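Local coordinates for protein 4-hydroxy-3-methylbut-2-enyl diphosphate reductase, apicoplast (Plasmodium falciparum, PDB 4N7B) that catalyses the reduction of (E)-4-hydroxy-3-methylbut-2-enyl diphosphate to isopentenyl and dimethylallyl diphosphate with an iron-sulfur cluster, the last step of the apicoplast isoprenoid precursor pathway, at residues K266-E269 with K270-A273; N424-C427 with T428-D431; D466-Q469 with Q470-K473; E488-T491 with Q492-V495. All coordinates share one frame; numbering follows the deposited sequence.

Contact 1 (K266-E269 with K270-A273)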
loop_
_atom_site.group_PDB
_atom_site.type_symbol
_atom_site.label_atom_id
_atom_site.label_comp_id
_atom_site.label_asym_id
_atom_site.label_seq_id
_atom_site.Cartn_x
_atom_site.Cartn_y
_atom_site.Cartn_z
ATOM N N LYS A 266 10.216 -6.437 11.420
ATOM C CA LYS A 266 11.203 -6.831 12.413
ATOM C C LYS A 266 10.515 -7.667 13.493
ATOM O O LYS A 266 11.082 -8.644 13.992
ATOM C CB LYS A 266 11.868 -5.601 13.024
ATOM C CG LYS A 266 12.814 -5.915 14.163
ATOM C CD LYS A 266 13.147 -4.656 14.955
ATOM C CE LYS A 266 14.007 -4.954 16.187
ATOM N NZ LYS A 266 14.253 -3.723 16.999
ATOM N N LYS A 267 9.286 -7.297 13.844
ATOM C CA LYS A 267 8.564 -8.008 14.894
ATOM C C LYS A 267 8.301 -9.447 14.447
ATOM O O LYS A 267 8.406 -10.389 15.241
ATOM C CB LYS A 267 7.261 -7.291 15.224
ATOM C CG LYS A 267 6.450 -7.928 16.331
ATOM C CD LYS A 267 5.117 -7.207 16.488
ATOM C CE LYS A 267 4.123 -8.004 17.336
ATOM N NZ LYS A 267 2.753 -7.380 17.322
ATOM N N LEU A 268 7.990 -9.614 13.163
ATOM C CA LEU A 268 7.698 -10.936 12.619
ATOM C C LEU A 268 8.967 -11.764 12.472
ATOM O O LEU A 268 8.934 -12.988 12.628
ATOM C CB LEU A 268 6.973 -10.825 11.278
ATOM C CG LEU A 268 5.576 -10.206 11.393
ATOM C CD1 LEU A 268 4.962 -9.999 10.022
ATOM C CD2 LEU A 268 4.661 -11.075 12.259
ATOM N N GLU A 269 10.085 -11.103 12.187
ATOM C CA GLU A 269 11.360 -11.802 12.069
ATOM C C GLU A 269 11.714 -12.422 13.409
ATOM O O GLU A 269 12.188 -13.555 13.467
ATOM C CB GLU A 269 12.475 -10.864 11.603
ATOM C CG GLU A 269 12.521 -10.680 10.096
ATOM C CD GLU A 269 13.496 -9.599 9.657
ATOM O OE1 GLU A 269 13.902 -8.770 10.500
ATOM O OE2 GLU A 269 13.863 -9.582 8.462
ATOM N N LYS A 270 11.468 -11.672 14.481
ATOM C CA LYS A 270 11.705 -12.154 15.836
ATOM C C LYS A 270 10.844 -13.370 16.133
ATOM O O LYS A 270 11.280 -14.292 16.815
ATOM C CB LYS A 270 11.403 -11.062 16.867
ATOM C CG LYS A 270 12.590 -10.173 17.204
ATOM C CD LYS A 270 12.326 -9.274 18.418
ATOM C CE LYS A 270 11.969 -10.076 19.679
ATOM N NZ LYS A 270 11.855 -9.220 20.906
ATOM N N GLU A 271 9.617 -13.361 15.624
ATOM C CA GLU A 271 8.670 -14.435 15.890
ATOM C C GLU A 271 8.946 -15.658 15.015
ATOM O O GLU A 271 8.346 -16.712 15.222
ATOM C CB GLU A 271 7.232 -13.945 15.680
ATOM C CG GLU A 271 6.757 -12.915 16.699
ATOM C CD GLU A 271 5.408 -12.298 16.345
ATOM O OE1 GLU A 271 4.620 -12.918 15.593
ATOM O OE2 GLU A 271 5.135 -11.175 16.819
ATOM N N GLY A 272 9.843 -15.519 14.037
ATOM C CA GLY A 272 10.288 -16.658 13.247
ATOM C C GLY A 272 10.010 -16.574 11.753
ATOM O O GLY A 272 10.274 -17.524 11.011
ATOM N N ALA A 273 9.483 -15.447 11.288
ATOM C CA ALA A 273 9.284 -15.279 9.855
ATOM C C ALA A 273 10.602 -14.900 9.179
ATOM O O ALA A 273 11.480 -14.290 9.794
ATOM C CB ALA A 273 8.216 -14.228 9.568
#

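Contact 2 (N424-C427 with T428-D431)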
loop_
_atom_site.group_PDB
_atom_site.type_symbol
_atom_site.label_atom_id
_atom_site.label_comp_id
_atom_site.label_asym_id
_atom_site.label_seq_id
_atom_site.Cartn_x
_atom_site.Cartn_y
_atom_site.Cartn_z
ATOM N N ASN A 424 -6.038 15.874 3.204
ATOM C CA ASN A 424 -6.205 17.026 2.318
ATOM C C ASN A 424 -7.176 18.059 2.878
ATOM O O ASN A 424 -6.979 19.257 2.685
ATOM C CB ASN A 424 -6.697 16.587 0.943
ATOM C CG ASN A 424 -5.628 15.870 0.152
ATOM O OD1 ASN A 424 -4.453 15.972 0.470
ATOM N ND2 ASN A 424 -6.028 15.152 -0.890
ATOM N N LYS A 425 -8.228 17.591 3.554
ATOM C CA LYS A 425 -9.262 18.479 4.105
ATOM C C LYS A 425 -8.759 19.329 5.252
ATOM O O LYS A 425 -9.127 20.492 5.374
ATOM C CB LYS A 425 -10.445 17.677 4.636
ATOM C CG LYS A 425 -11.663 17.731 3.759
ATOM C CD LYS A 425 -12.656 16.650 4.166
ATOM C CE LYS A 425 -13.334 16.048 2.953
ATOM N NZ LYS A 425 -14.275 14.968 3.358
ATOM N N ILE A 426 -7.914 18.736 6.097
ATOM C CA ILE A 426 -7.456 19.407 7.304
ATOM C C ILE A 426 -6.075 20.068 7.165
ATOM O O ILE A 426 -5.833 21.072 7.821
ATOM C CB ILE A 426 -7.450 18.447 8.535
ATOM C CG1 ILE A 426 -7.180 19.216 9.824
ATOM C CG2 ILE A 426 -6.383 17.401 8.383
ATOM C CD1 ILE A 426 -8.152 20.360 10.087
ATOM N N CYS A 427 -5.182 19.545 6.321
ATOM C CA CYS A 427 -3.790 20.030 6.337
ATOM C C CYS A 427 -3.685 21.553 6.126
ATOM O O CYS A 427 -2.779 22.181 6.654
ATOM C CB CYS A 427 -2.901 19.275 5.330
ATOM S SG CYS A 427 -3.307 19.637 3.629
ATOM N N THR A 428 -4.623 22.160 5.405
ATOM C CA THR A 428 -4.517 23.593 5.096
ATOM C C THR A 428 -4.887 24.526 6.239
ATOM O O THR A 428 -4.795 25.731 6.085
ATOM C CB THR A 428 -5.336 23.980 3.839
ATOM O OG1 THR A 428 -6.706 23.607 4.017
ATOM C CG2 THR A 428 -4.772 23.259 2.630
ATOM N N LYS A 429 -5.299 23.977 7.380
ATOM C CA LYS A 429 -5.456 24.765 8.606
ATOM C C LYS A 429 -4.163 24.728 9.413
ATOM O O LYS A 429 -4.037 25.397 10.433
ATOM C CB LYS A 429 -6.569 24.177 9.478
ATOM C CG LYS A 429 -7.941 24.717 9.171
ATOM C CD LYS A 429 -8.787 23.697 8.421
ATOM C CE LYS A 429 -9.600 24.368 7.316
ATOM N NZ LYS A 429 -10.517 25.421 7.845
ATOM N N CYS A 430 -3.220 23.905 8.961
ATOM C CA CYS A 430 -2.018 23.574 9.734
ATOM C C CYS A 430 -0.728 24.194 9.167
ATOM O O CYS A 430 -0.683 24.613 8.020
ATOM C CB CYS A 430 -1.855 22.061 9.795
ATOM S SG CYS A 430 -3.260 21.187 10.624
ATOM N N ASP A 431 0.313 24.216 9.997
ATOM C CA ASP A 431 1.627 24.737 9.646
ATOM C C ASP A 431 2.567 23.599 9.257
ATOM O O ASP A 431 3.561 23.807 8.574
ATOM C CB ASP A 431 2.210 25.465 10.850
ATOM C CG ASP A 431 1.274 26.530 11.397
ATOM O OD1 ASP A 431 0.839 27.408 10.623
ATOM O OD2 ASP A 431 0.963 26.488 12.606
HETATM O O HOH W 1 -8.046 21.663 2.079
#

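Contact 3 (D466-Q469 with Q470-K473)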
loop_
_atom_site.group_PDB
_atom_site.type_symbol
_atom_site.label_atom_id
_atom_site.label_comp_id
_atom_site.label_asym_id
_atom_site.label_seq_id
_atom_site.Cartn_x
_atom_site.Cartn_y
_atom_site.Cartn_z
ATOM N N ASP A 466 12.905 9.585 15.361
ATOM C CA ASP A 466 13.420 10.215 14.131
ATOM C C ASP A 466 13.008 11.682 14.006
ATOM O O ASP A 466 13.465 12.375 13.112
ATOM C CB ASP A 466 12.932 9.490 12.866
ATOM C CG ASP A 466 13.362 8.031 12.803
ATOM O OD1 ASP A 466 14.548 7.721 13.041
ATOM O OD2 ASP A 466 12.499 7.180 12.504
ATOM N N LEU A 467 12.128 12.156 14.883
ATOM C CA LEU A 467 11.676 13.541 14.809
ATOM C C LEU A 467 12.790 14.468 15.280
ATOM O O LEU A 467 13.316 14.321 16.385
ATOM C CB LEU A 467 10.426 13.755 15.656
ATOM C CG LEU A 467 9.965 15.193 15.914
ATOM C CD1 LEU A 467 9.513 15.885 14.634
ATOM C CD2 LEU A 467 8.837 15.192 16.964
ATOM N N ASP A 468 13.163 15.402 14.413
ATOM C CA ASP A 468 14.034 16.499 14.783
ATOM C C ASP A 468 13.161 17.556 15.425
ATOM O O ASP A 468 12.521 18.339 14.718
ATOM C CB ASP A 468 14.701 17.077 13.544
ATOM C CG ASP A 468 15.492 18.327 13.842
ATOM O OD1 ASP A 468 15.607 18.691 15.039
ATOM O OD2 ASP A 468 16.022 18.937 12.880
ATOM N N GLN A 469 13.140 17.573 16.760
ATOM C CA GLN A 469 12.208 18.398 17.532
ATOM C C GLN A 469 12.360 19.896 17.298
ATOM O O GLN A 469 11.491 20.687 17.681
ATOM C CB GLN A 469 12.328 18.059 19.027
ATOM C CG GLN A 469 11.782 16.653 19.327
ATOM C CD GLN A 469 11.989 16.189 20.766
ATOM O OE1 GLN A 469 12.090 16.994 21.691
ATOM N NE2 GLN A 469 12.072 14.880 20.950
ATOM N N GLN A 470 13.446 20.279 16.644
ATOM C CA GLN A 470 13.691 21.684 16.331
ATOM C C GLN A 470 12.697 22.190 15.308
ATOM O O GLN A 470 12.443 23.382 15.245
ATOM C CB GLN A 470 15.107 21.895 15.785
ATOM C CG GLN A 470 16.183 21.973 16.859
ATOM C CD GLN A 470 15.878 23.028 17.928
ATOM O OE1 GLN A 470 15.839 24.232 17.643
ATOM N NE2 GLN A 470 15.657 22.572 19.165
ATOM N N ILE A 471 12.143 21.299 14.494
ATOM C CA ILE A 471 11.255 21.747 13.432
ATOM C C ILE A 471 9.881 22.112 13.967
ATOM O O ILE A 471 9.007 22.492 13.187
ATOM C CB ILE A 471 11.065 20.692 12.327
ATOM C CG1 ILE A 471 10.073 19.624 12.780
ATOM C CG2 ILE A 471 12.404 20.089 11.923
ATOM C CD1 ILE A 471 9.810 18.573 11.747
ATOM N N LEU A 472 9.677 21.971 15.278
ATOM C CA LEU A 472 8.395 22.307 15.899
ATOM C C LEU A 472 8.419 23.741 16.417
ATOM O O LEU A 472 7.401 24.272 16.861
ATOM C CB LEU A 472 8.105 21.377 17.059
ATOM C CG LEU A 472 8.001 19.882 16.770
ATOM C CD1 LEU A 472 8.009 19.098 18.089
ATOM C CD2 LEU A 472 6.751 19.601 15.977
ATOM N N LYS A 473 9.588 24.368 16.377
ATOM C CA LYS A 473 9.688 25.756 16.792
ATOM C C LYS A 473 8.860 26.568 15.797
ATOM O O LYS A 473 8.991 26.391 14.575
ATOM C CB LYS A 473 11.151 26.226 16.816
ATOM C CG LYS A 473 11.480 27.091 18.022
ATOM C CD LYS A 473 12.257 28.354 17.641
ATOM C CE LYS A 473 13.742 28.244 17.968
ATOM N NZ LYS A 473 14.462 29.518 17.682
#

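Contact 4 (E488-T491 with Q492-V495)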
loop_
_atom_site.group_PDB
_atom_site.type_symbol
_atom_site.label_atom_id
_atom_site.label_comp_id
_atom_site.label_asym_id
_atom_site.label_seq_id
_atom_site.Cartn_x
_atom_site.Cartn_y
_atom_site.Cartn_z
ATOM N N GLU A 488 -0.368 1.451 15.028
ATOM C CA GLU A 488 -1.013 2.548 15.756
ATOM C C GLU A 488 -0.124 3.002 16.916
ATOM O O GLU A 488 -0.042 4.205 17.191
ATOM C CB GLU A 488 -2.408 2.141 16.251
ATOM C CG GLU A 488 -3.146 3.226 17.068
ATOM C CD GLU A 488 -3.286 4.569 16.317
ATOM O OE1 GLU A 488 -3.526 5.602 16.977
ATOM O OE2 GLU A 488 -3.155 4.605 15.075
ATOM N N GLN A 489 0.573 2.065 17.566
ATOM C CA GLN A 489 1.476 2.449 18.657
ATOM C C GLN A 489 2.502 3.504 18.226
ATOM O O GLN A 489 2.840 4.410 19.000
ATOM C CB GLN A 489 2.230 1.251 19.245
ATOM C CG GLN A 489 2.834 1.564 20.647
ATOM C CD GLN A 489 3.882 0.537 21.128
ATOM O OE1 GLN A 489 4.169 -0.453 20.448
ATOM N NE2 GLN A 489 4.455 0.784 22.311
ATOM N N GLU A 490 3.016 3.416 17.006
ATOM C CA GLU A 490 4.028 4.402 16.618
ATOM C C GLU A 490 3.378 5.783 16.550
ATOM O O GLU A 490 3.974 6.775 16.949
ATOM C CB GLU A 490 4.714 4.030 15.316
ATOM C CG GLU A 490 5.503 2.752 15.424
ATOM C CD GLU A 490 6.569 2.790 16.525
ATOM O OE1 GLU A 490 7.063 3.891 16.882
ATOM O OE2 GLU A 490 6.918 1.705 17.034
ATOM N N THR A 491 2.121 5.832 16.122
ATOM C CA THR A 491 1.418 7.101 16.039
ATOM C C THR A 491 1.067 7.639 17.424
ATOM O O THR A 491 1.093 8.856 17.642
ATOM C CB THR A 491 0.141 6.973 15.208
ATOM O OG1 THR A 491 0.485 6.504 13.904
ATOM C CG2 THR A 491 -0.559 8.314 15.073
ATOM N N GLN A 492 0.758 6.745 18.367
ATOM C CA GLN A 492 0.436 7.169 19.727
ATOM C C GLN A 492 1.637 7.814 20.425
ATOM O O GLN A 492 1.478 8.742 21.216
ATOM C CB GLN A 492 -0.078 5.984 20.563
ATOM C CG GLN A 492 -1.367 5.434 20.022
ATOM C CD GLN A 492 -2.504 6.445 20.132
ATOM O OE1 GLN A 492 -2.382 7.465 20.828
ATOM N NE2 GLN A 492 -3.619 6.166 19.450
ATOM N N LYS A 493 2.833 7.321 20.140
ATOM C CA LYS A 493 4.036 7.916 20.718
ATOM C C LYS A 493 4.160 9.384 20.279
ATOM O O LYS A 493 4.580 10.248 21.050
ATOM C CB LYS A 493 5.269 7.141 20.266
ATOM C CG LYS A 493 5.278 5.674 20.689
ATOM C CD LYS A 493 6.652 5.048 20.477
ATOM C CE LYS A 493 6.646 3.585 20.879
ATOM N NZ LYS A 493 8.016 2.951 20.849
ATOM N N PHE A 494 3.785 9.675 19.041
ATOM C CA PHE A 494 3.748 11.063 18.600
ATOM C C PHE A 494 2.718 11.851 19.405
ATOM O O PHE A 494 3.002 12.944 19.898
ATOM C CB PHE A 494 3.451 11.169 17.107
ATOM C CG PHE A 494 4.683 11.054 16.231
ATOM C CD1 PHE A 494 5.494 12.155 15.995
ATOM C CD2 PHE A 494 5.038 9.834 15.658
ATOM C CE1 PHE A 494 6.627 12.044 15.185
ATOM C CE2 PHE A 494 6.177 9.724 14.855
ATOM C CZ PHE A 494 6.962 10.825 14.627
ATOM N N VAL A 495 1.521 11.297 19.554
ATOM C CA VAL A 495 0.485 12.003 20.295
ATOM C C VAL A 495 0.994 12.264 21.705
ATOM O O VAL A 495 0.858 13.362 22.231
ATOM C CB VAL A 495 -0.800 11.192 20.349
ATOM C CG1 VAL A 495 -1.773 11.801 21.349
ATOM C CG2 VAL A 495 -1.398 11.096 18.959
#

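Contact 1 (K266-E269 with K270-A273)
Leu268 and Ala273 meet where helix 262-271 closes in a Schellman motif. The 6→1 bond from Ala273 N to Leu268 O, 2.9 Å long, is nearly straight at 161°. Gly272, whose phi is positive (119°), turns the chain out of the helix, and its N donates to Glu269 O. Leu268 O thus takes one good N-H, from Ala273, and one weak one, from Gly272, where the regular i to i+4 pattern stops; upstream, Lys270 N to Lys266 O still follows it. A CA-H...O contact of 3.4 Å from Glu269 CA to Ala273 O joins the outgoing strand to the last turn.

Apolar contact comes from the methyl of Ala273, with CB 4.0 Å from Leu268 CB. This pair faces inward in the beta-alpha-beta unit 252-276, where Leu268 also rests on Phe275 and Ala273 on Val241 of helix 232-247.

On the solvent side, Lys267, with CG anti to the backbone N (chi1 -178°), runs extended past the Glu271 carboxylate. Its CE lies 3.4 Å from Glu271 OE2, whereas NZ stays 4.5 Å from it. The charges may attract without forming a salt bridge, so the helix end probably depends mainly on its backbone bonds and the buried Leu268-Ala273 pair.

Contact 2 (N424-C427 with T428-D431)
Ile426 and Lys429 touch at the point where helix 414-427 gives way to a turn. The apolar part of the contact is made by the end of the isoleucine: CG1 stands anti to the backbone N (chi1 -171°) and the chain then bends, bringing CD1 to 3.8 Å from Lys429 CD. The two side chains cross at about a right angle, so the methyl meets the aliphatic middle of the lysine while the ammonium end leads away. Cys430 SG lies 3.8 Å from Ile426 O, the carbonyl that also accepts Lys429 N, and a looser 4.5 Å from Ile426 CG1. Thr428 CG2 comes to 4.0 Å from Cys427 SG, a van der Waals approach.

Two backbone bonds shape the exit. Lys429 N donates to Ile426 O over 3.0 Å and almost straight, at 169°. The second, Cys430 N to Cys427 O, closes the type I beta turn Cys427-Cys430; its donor sits well above the carbonyl plane.

Water adds a further link. It donates to Asn424 O at 2.7 Å and also bonds Thr428 OG1 at 3.1 Å, so a carbonyl of the last helical turn is satisfied through solvent.

Beyond the turn, Asp431 leads into strand 432-436, its OD2 accepting the backbone N-H groups of Asn476 and Lys477. Ile426 packs on Tyr223 and Ile225 of strand 221-226 and on Phe510 of strand 506-511, while Cys427 touches Ser451 of helix 442-452. The helix end is thereby seated against the five-stranded parallel sheet.

Contact 3 (D466-Q469 with Q470-K473)
Asp468 supplies two acceptors to the 3-10 turn that follows it. Its side chain, with CG anti to the backbone N (chi1 173°), reaches forward so that OD1 takes the N-H of Gln470 at 3.1 Å, a reasonably straight bond (156°). The donor approaches from above the carboxylate plane. The backbone carbonyl of the same residue accepts Ile471 N at 3.0 Å and nearly linearly, at 173°. The carboxylate thus forms an Asx turn, taking the N-H two residues on, and the backbone carbonyl takes the one after it.

This short 3-10 turn lies in the chain connection from strand 458-461 to strand 477-482, which are separated in the parallel sheet by strand 432-436; neighbouring links carry longer helices. Its i to i+3 pattern continues with Leu472 N to Gln469 O, a longer bond at 3.3 Å, and with Lys473 N to Gln470 O.

The apolar side of the turn is Leu467, whose two methyls have separate partners. CD1 meets Ile471 CD1 at 4.0 Å, the chains crossing at a slant, and CD2 meets Leu472 CD1 at 4.1 Å with the chains roughly perpendicular. Leu467 also rests on Leu497 and Leu472 on Leu498, both of helix 488-499.

Contact 4 (E488-T491 with Q492-V495)
Lys493 runs back along the helix surface over Gln489 and Glu490. Its CB lies 3.6 Å from Glu490 O. With CG anti to the carbonyl carbon (chi1 -61°), the chain turns toward the preceding helical turn, and CG approaches Gln489 O at 3.2 Å. From there the lysine is extended: CD lies 3.8 Å from Glu490 OE1, and CE the same distance from Gln489 NE2. NZ ends 4.2 Å from Glu490 OE2, too far for a salt bridge. The Glu490 and Lys493 side chains lie next to each other and point the same way, while Glu490 OE1 is hydrogen-bonded to Thr463 OG1.

Bonds of the i to i+4 kind hold the turns beneath: Lys493 N donates to Gln489 O, Gln492 N to Glu488 O and Val495 N to Thr491 O. On the inner face, Phe494 presents an edge to Glu490 O, with CD2 at 3.5 Å, and packs on Ile434 and Val436 of strand 432-436.

Glu488 OE1 faces the Gln492 amide, the carboxylate and amide planes turned 70° apart, but its salt bridge goes to Arg228. The acidic groups of this first turn thus find their firm partners beyond the helix, and the lysine probably contributes aliphatic cover and only diffuse attraction.

All four contacts are local and partly buried, but they serve different ends. Contacts 2, 3 and 4 lie on helices and connections of the five-stranded parallel sheet, whereas contact 1 belongs to a four-stranded one, its centre about 21 Å from that of contact 4. Contact 4 has the largest buried share, four of its eight touching residues, and keeps regular helical bonding; contacts 1 and 2 close helices, one with a glycine-based Schellman motif, the other with a beta turn and a water. Contact 3, also largely at the surface, is shaped by an Asx turn and 3-10 bonds. Contacts 3 and 4 touch directly, Leu467 CB lying 4.2 Å from Phe494 CE1, so a surface connection and a helix share one apolar layer.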